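PDB 6V6Y: bifunctional protein FolD from Thermus thermophilus, which probably catalyses the NADP-dependent oxidation of 5,10-methylenetetrahydrofolate to 5,10-methenyltetrahydrofolate and the hydrolysis of the latter to 10-formyltetrahydrofolate. Local coordinates for residues P170-L175 with V182-S187. Residues are numbered along the deposited sequence; the frame is centred on the assembly and turned at random.
Sequences PLAGLL and VTLAHS. With NAP (NADP nicotinamide-adenine-dinucleotide phosphate), chain B.
Ala172 of helix 168-177 meets Val182 and Leu184 of strand 181-185 in the second half of a Rossmann-type beta-alpha-beta unit, an example of how a dinucleotide-binding domain sets a helix on its sheet and uses the end of the next strand to read the cofactor. The axes of helix 170-175 and strand 182-185 run nearly antiparallel, at 173°, and come within 9.0 Å. No hydrogen bond crosses between them; the join is wholly apolar. The methyl CB of Ala172 lies 3.5 Å from CD1 of Leu184, and from the other strand residue CG1 of Val182 reaches the same methyl at 3.8 Å. With CG1 anti to the backbone N (chi1 176°), the second branch of Val182 is turned to the next helical turn, where CG2 lies 3.7 Å from CB of Leu175. An alanine in place of Val182 would take away both branches and is likely to leave Ala172 and Leu175 without their shared neighbour, opening a gap beneath the helix. Leu175 also packs on Val158 and Val160 of the adjacent strand, while the edge of strand 181-185 pairs antiparallel with its counterpart in the second subunit, continuing the sheet through the dimer.

Past the strand's end the chain turns to the cofactor. The backbone N of Ser187 donates to two oxygens of NADP, the ribose-linked O2B and the phosphate O2X, at an angle of 148° to the former. NADP is also hydrogen-bonded to Arg163 NH2. The grip of Ser187 on the 2'-phosphate is consistent with preference for NADP over NAD. The hydroxyl OG of Ser187 completes it, donating to phosphate O3X at 2.7 Å.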
loop_
_atom_site.group_PDB
_atom_site.type_symbol
_atom_site.label_atom_id
_atom_site.label_comp_id
_atom_site.label_asym_id
_atom_site.label_seq_id
_atom_site.Cartn_x
_atom_site.Cartn_y
_atom_site.Cartn_z
ATOM N N PRO A 170 3.167 1.681 -5.509
ATOM C CA PRO A 170 2.013 1.189 -6.284
ATOM C C PRO A 170 2.383 -0.028 -7.147
ATOM O O PRO A 170 1.560 -0.947 -7.295
ATOM C CB PRO A 170 1.586 2.403 -7.119
ATOM C CG PRO A 170 2.719 3.378 -7.051
ATOM C CD PRO A 170 3.487 3.093 -5.801
ATOM N N LEU A 171 3.618 -0.104 -7.661
ATOM C CA LEU A 171 4.020 -1.310 -8.387
ATOM C C LEU A 171 3.897 -2.545 -7.506
ATOM O O LEU A 171 3.298 -3.559 -7.907
ATOM C CB LEU A 171 5.449 -1.189 -8.917
ATOM C CG LEU A 171 5.817 -2.413 -9.782
ATOM C CD1 LEU A 171 4.730 -2.715 -10.841
ATOM C CD2 LEU A 171 7.151 -2.223 -10.448
ATOM N N ALA A 172 4.458 -2.481 -6.292
ATOM C CA ALA A 172 4.360 -3.628 -5.391
ATOM C C ALA A 172 2.906 -4.021 -5.164
ATOM O O ALA A 172 2.564 -5.210 -5.211
ATOM C CB ALA A 172 5.050 -3.318 -4.064
ATOM N N GLY A 173 2.030 -3.031 -4.957
ATOM C CA GLY A 173 0.617 -3.330 -4.775
ATOM C C GLY A 173 -0.013 -3.990 -5.988
ATOM O O GLY A 173 -0.804 -4.929 -5.856
ATOM N N LEU A 174 0.309 -3.494 -7.193
ATOM C CA LEU A 174 -0.268 -4.094 -8.395
ATOM C C LEU A 174 0.270 -5.504 -8.628
ATOM O O LEU A 174 -0.482 -6.397 -9.040
ATOM C CB LEU A 174 -0.001 -3.207 -9.615
ATOM C CG LEU A 174 -0.713 -1.856 -9.563
ATOM C CD1 LEU A 174 -0.427 -1.062 -10.846
ATOM C CD2 LEU A 174 -2.227 -2.022 -9.351
ATOM N N LEU A 175 1.560 -5.734 -8.361
ATOM C CA LEU A 175 2.101 -7.083 -8.536
ATOM C C LEU A 175 1.462 -8.092 -7.590
ATOM O O LEU A 175 1.288 -9.259 -7.959
ATOM C CB LEU A 175 3.604 -7.073 -8.349
ATOM C CG LEU A 175 4.335 -6.322 -9.456
ATOM C CD1 LEU A 175 5.765 -5.994 -8.997
ATOM C CD2 LEU A 175 4.321 -7.138 -10.746
ATOM N N VAL A 182 6.513 -10.497 -3.708
ATOM C CA VAL A 182 7.093 -9.184 -3.955
ATOM C C VAL A 182 8.076 -8.825 -2.854
ATOM O O VAL A 182 7.758 -8.933 -1.668
ATOM C CB VAL A 182 6.005 -8.106 -4.082
ATOM C CG1 VAL A 182 6.662 -6.750 -4.232
ATOM C CG2 VAL A 182 5.122 -8.410 -5.299
ATOM N N THR A 183 9.259 -8.378 -3.251
ATOM C CA THR A 183 10.251 -7.821 -2.345
ATOM C C THR A 183 10.424 -6.365 -2.732
ATOM O O THR A 183 10.699 -6.059 -3.909
ATOM C CB THR A 183 11.582 -8.582 -2.440
ATOM O OG1 THR A 183 11.360 -9.949 -2.114
ATOM C CG2 THR A 183 12.615 -8.028 -1.483
ATOM N N LEU A 184 10.223 -5.467 -1.766
ATOM C CA LEU A 184 10.501 -4.048 -1.958
ATOM C C LEU A 184 11.869 -3.750 -1.352
ATOM O O LEU A 184 12.061 -3.867 -0.131
ATOM C CB LEU A 184 9.416 -3.168 -1.342
ATOM C CG LEU A 184 8.300 -2.671 -2.272
ATOM C CD1 LEU A 184 7.131 -2.082 -1.487
ATOM C CD2 LEU A 184 8.803 -1.645 -3.293
ATOM N N ALA A 185 12.821 -3.380 -2.207
ATOM C CA ALA A 185 14.158 -2.984 -1.788
ATOM C C ALA A 185 14.353 -1.500 -2.065
ATOM O O ALA A 185 13.554 -0.858 -2.759
ATOM C CB ALA A 185 15.232 -3.832 -2.491
ATOM N N HIS A 186 15.413 -0.941 -1.500
ATOM C CA HIS A 186 15.562 0.516 -1.494
ATOM C C HIS A 186 16.965 0.841 -1.006
ATOM O O HIS A 186 17.798 -0.056 -0.810
ATOM C CB HIS A 186 14.502 1.179 -0.613
ATOM C CG HIS A 186 14.358 0.519 0.720
ATOM N ND1 HIS A 186 15.339 0.578 1.689
ATOM C CD2 HIS A 186 13.370 -0.255 1.231
ATOM C CE1 HIS A 186 14.941 -0.099 2.753
ATOM N NE2 HIS A 186 13.756 -0.624 2.497
ATOM N N SER A 187 17.219 2.127 -0.766
ATOM C CA SER A 187 18.593 2.541 -0.504
ATOM C C SER A 187 19.136 2.027 0.831
ATOM O O SER A 187 20.349 2.057 1.033
ATOM C CB SER A 187 18.699 4.059 -0.568
ATOM O OG SER A 187 18.215 4.634 0.631
HETATM P PA NAP B . 12.688 8.425 -6.093
HETATM O O1A NAP B . 13.259 9.673 -6.647
HETATM O O2A NAP B . 11.698 8.712 -5.032
HETATM O O5B NAP B . 13.870 7.479 -5.547
HETATM C C5B NAP B . 13.987 6.166 -6.046
HETATM C C4B NAP B . 14.269 5.173 -4.925
HETATM O O4B NAP B . 15.393 4.383 -5.254
HETATM C C3B NAP B . 14.564 5.843 -3.594
HETATM O O3B NAP B . 13.416 5.779 -2.780
HETATM C C2B NAP B . 15.737 5.076 -2.999
HETATM O O2B NAP B . 15.384 4.355 -1.837
HETATM C C1B NAP B . 16.156 4.104 -4.096
HETATM N N9A NAP B . 17.601 4.231 -4.372
HETATM C C8A NAP B . 18.241 5.338 -4.866
HETATM N N7A NAP B . 19.560 5.059 -4.974
HETATM C C5A NAP B . 19.771 3.790 -4.560
HETATM C C6A NAP B . 20.921 3.015 -4.469
HETATM N N6A NAP B . 22.098 3.516 -4.833
HETATM N N1A NAP B . 20.835 1.720 -3.998
HETATM C C2A NAP B . 19.611 1.207 -3.624
HETATM N N3A NAP B . 18.472 1.984 -3.719
HETATM C C4A NAP B . 18.550 3.258 -4.175
HETATM O O3 NAP B . 12.038 7.547 -7.276
HETATM P PN NAP B . 11.318 7.958 -8.655
HETATM O O1N NAP B . 10.582 9.224 -8.437
HETATM O O2N NAP B . 10.612 6.769 -9.183
HETATM O O5D NAP B . 12.584 8.263 -9.601
HETATM C C5D NAP B . 13.491 7.229 -9.910
HETATM C C4D NAP B . 13.860 7.266 -11.386
HETATM O O4D NAP B . 12.803 6.760 -12.184
HETATM C C3D NAP B . 14.130 8.693 -11.842
HETATM O O3D NAP B . 15.414 8.775 -12.413
HETATM C C2D NAP B . 13.083 8.978 -12.894
HETATM O O2D NAP B . 13.666 9.627 -13.999
HETATM C C1D NAP B . 12.586 7.604 -13.297
HETATM N N1N NAP B . 11.159 7.653 -13.665
HETATM C C2N NAP B . 10.786 7.275 -14.922
HETATM C C3N NAP B . 9.451 7.315 -15.300
HETATM C C7N NAP B . 9.044 6.793 -16.645
HETATM O O7N NAP B . 7.707 6.940 -17.061
HETATM N N7N NAP B . 9.958 6.200 -17.410
HETATM C C4N NAP B . 8.490 7.737 -14.390
HETATM C C5N NAP B . 8.881 8.119 -13.113
HETATM C C6N NAP B . 10.225 8.072 -12.760
HETATM P P2B NAP B . 15.140 5.093 -0.424
HETATM O O1X NAP B . 13.762 5.710 -0.406
HETATM O O2X NAP B . 15.239 4.063 0.677
HETATM O O3X NAP B . 16.180 6.168 -0.218
#